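Local coordinates for protein polyketide synthase/nonribosomal peptide synthetase hybrid RzxB (Pseudomonas fluorescens, PDB 5IL6) that probably dehydrates beta-hydroxyacyl intermediates through its double-hotdog dehydratase domain during assembly of the polyketide rhizoxin, at residues A[140-145]-A[246-251]. Residues are numbered along the deposited sequence; the frame is centred on the assembly and turned at random.
Sequences AWLDFS and SLQVQI
Gln250 reaches from strand 246-254 to the loop residues Leu142 and Asp143, in the double-hotdog fold of a polyketide synthase dehydratase. The loop, which follows strand 124-135 in sequence and precedes strand 150-152, crosses the outer face of the second hotdog's antiparallel sheet, while Val249 points away from the loop. A long amide suits position 250 because the two backbones stand well apart, with Leu142 CA and Gln250 CA 7.0 Å from each other. CG of Gln250 lies anti to the backbone N (chi1 -172°), and the chain beyond it is extended, carrying the amide to the loop. There OE1 accepts a hydrogen bond from the backbone N of Asp143 at 3.2 Å; it is nearly straight at the hydrogen (163°), although the donor sits above the carbonyl plane. NE2 of Gln250 is 3.5 Å from Asp143 CB and donates to Gln184 OE1, so both ends of the amide are engaged, which probably fixes which way round it lies. Shortening Gln250 to alanine would probably leave the N-H of Asp143 without this acceptor and Gln184 OE1 without this donor, and the loop less firmly held.

The apolar packing lies around the methyls of Leu142, a branched residue fitted to a patch formed with Leu186 and Phe268; Phe144 also packs on Leu186. Leu142 CD1 lies 3.8 Å from Gln250 OE1. By contrast, the exposed side carries Trp141, poorly ordered and directed away from the strand, and the outward-leading carboxylate of Asp143. On the packed side, Leu142 CD2 rests 3.7 Å from Gln248 NE2, whose hydrogen bond goes to the backbone O of Asp269.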
loop_
_atom_site.group_PDB
_atom_site.type_symbol
_atom_site.label_atom_id
_atom_site.label_comp_id
_atom_site.label_asym_id
_atom_site.label_seq_id
_atom_site.Cartn_x
_atom_site.Cartn_y
_atom_site.Cartn_z
ATOM N N ALA A 140 17.556 4.303 1.068
ATOM C CA ALA A 140 18.014 2.938 1.247
ATOM C C ALA A 140 18.860 2.574 0.033
ATOM O O ALA A 140 18.754 3.191 -1.029
ATOM C CB ALA A 140 16.840 1.964 1.379
ATOM N N TRP A 141 19.725 1.582 0.196
ATOM C CA TRP A 141 20.647 1.198 -0.862
ATOM C C TRP A 141 20.290 -0.190 -1.347
ATOM O O TRP A 141 20.065 -1.096 -0.537
ATOM C CB TRP A 141 22.095 1.242 -0.384
ATOM C CG TRP A 141 22.460 2.576 0.124
ATOM C CD1 TRP A 141 22.449 3.746 -0.573
ATOM C CD2 TRP A 141 22.884 2.898 1.449
ATOM N NE1 TRP A 141 22.843 4.782 0.237
ATOM C CE2 TRP A 141 23.117 4.287 1.485
ATOM C CE3 TRP A 141 23.092 2.147 2.609
ATOM C CZ2 TRP A 141 23.549 4.940 2.636
ATOM C CZ3 TRP A 141 23.521 2.795 3.750
ATOM C CH2 TRP A 141 23.745 4.179 3.756
ATOM N N LEU A 142 20.199 -0.346 -2.660
ATOM C CA LEU A 142 19.940 -1.667 -3.195
ATOM C C LEU A 142 21.142 -2.511 -2.803
ATOM O O LEU A 142 22.256 -2.289 -3.290
ATOM C CB LEU A 142 19.721 -1.591 -4.706
ATOM C CG LEU A 142 19.272 -2.842 -5.458
ATOM C CD1 LEU A 142 18.093 -3.498 -4.755
ATOM C CD2 LEU A 142 18.875 -2.460 -6.879
ATOM N N ASP A 143 20.912 -3.502 -1.947
ATOM C CA ASP A 143 21.969 -4.277 -1.311
ATOM C C ASP A 143 21.979 -5.720 -1.772
ATOM O O ASP A 143 22.704 -6.537 -1.190
ATOM C CB ASP A 143 21.775 -4.283 0.208
ATOM C CG ASP A 143 22.598 -3.235 0.926
ATOM O OD1 ASP A 143 22.733 -2.110 0.404
ATOM O OD2 ASP A 143 23.097 -3.544 2.032
ATOM N N PHE A 144 21.255 -6.047 -2.837
ATOM C CA PHE A 144 20.941 -7.440 -3.114
ATOM C C PHE A 144 21.999 -8.053 -4.029
ATOM O O PHE A 144 22.285 -7.534 -5.115
ATOM C CB PHE A 144 19.551 -7.540 -3.735
ATOM C CG PHE A 144 19.023 -8.934 -3.754
ATOM C CD1 PHE A 144 18.523 -9.481 -2.594
ATOM C CD2 PHE A 144 19.062 -9.701 -4.894
ATOM C CE1 PHE A 144 18.046 -10.764 -2.574
ATOM C CE2 PHE A 144 18.586 -10.991 -4.889
ATOM C CZ PHE A 144 18.077 -11.528 -3.725
ATOM N N SER A 145 22.671 -9.075 -3.535
ATOM C CA SER A 145 23.579 -9.882 -4.328
ATOM C C SER A 145 22.838 -11.174 -4.642
ATOM O O SER A 145 22.372 -11.859 -3.724
ATOM C CB SER A 145 24.885 -10.172 -3.573
ATOM O OG SER A 145 25.814 -10.798 -4.437
ATOM N N SER A 246 7.860 1.003 -13.671
ATOM C CA SER A 246 8.592 -0.236 -13.447
ATOM C C SER A 246 9.515 -0.046 -12.253
ATOM O O SER A 246 10.176 0.989 -12.135
ATOM C CB SER A 246 9.403 -0.639 -14.686
ATOM O OG SER A 246 10.142 -1.825 -14.452
ATOM N N LEU A 247 9.557 -1.041 -11.368
ATOM C CA LEU A 247 10.250 -0.892 -10.097
ATOM C C LEU A 247 10.963 -2.180 -9.714
ATOM O O LEU A 247 10.561 -3.278 -10.107
ATOM C CB LEU A 247 9.276 -0.515 -8.975
ATOM C CG LEU A 247 8.601 0.850 -9.084
ATOM C CD1 LEU A 247 7.487 0.972 -8.059
ATOM C CD2 LEU A 247 9.613 1.961 -8.902
ATOM N N GLN A 248 12.024 -2.019 -8.927
ATOM C CA GLN A 248 12.649 -3.105 -8.189
ATOM C C GLN A 248 12.276 -2.964 -6.721
ATOM O O GLN A 248 12.224 -1.849 -6.193
ATOM C CB GLN A 248 14.176 -3.081 -8.320
ATOM C CG GLN A 248 14.713 -3.321 -9.711
ATOM C CD GLN A 248 16.226 -3.275 -9.741
ATOM O OE1 GLN A 248 16.889 -4.305 -9.627
ATOM N NE2 GLN A 248 16.783 -2.076 -9.881
ATOM N N VAL A 249 12.021 -4.091 -6.062
ATOM C CA VAL A 249 11.615 -4.094 -4.662
ATOM C C VAL A 249 12.529 -5.042 -3.901
ATOM O O VAL A 249 12.535 -6.250 -4.167
ATOM C CB VAL A 249 10.144 -4.507 -4.488
ATOM C CG1 VAL A 249 9.742 -4.421 -3.026
ATOM C CG2 VAL A 249 9.239 -3.631 -5.347
ATOM N N GLN A 250 13.291 -4.497 -2.957
ATOM C CA GLN A 250 14.093 -5.302 -2.048
ATOM C C GLN A 250 13.294 -5.546 -0.777
ATOM O O GLN A 250 12.779 -4.599 -0.171
ATOM C CB GLN A 250 15.413 -4.608 -1.714
ATOM C CG GLN A 250 16.365 -5.494 -0.933
ATOM C CD GLN A 250 17.653 -4.798 -0.559
ATOM O OE1 GLN A 250 17.889 -3.650 -0.933
ATOM N NE2 GLN A 250 18.495 -5.493 0.197
ATOM N N ILE A 251 13.200 -6.809 -0.371
ATOM C CA ILE A 251 12.363 -7.221 0.750
ATOM C C ILE A 251 13.238 -7.963 1.748
ATOM O O ILE A 251 14.022 -8.837 1.362
ATOM C CB ILE A 251 11.193 -8.107 0.286
ATOM C CG1 ILE A 251 10.350 -7.373 -0.762
ATOM C CG2 ILE A 251 10.329 -8.515 1.478
ATOM C CD1 ILE A 251 9.315 -8.244 -1.441
#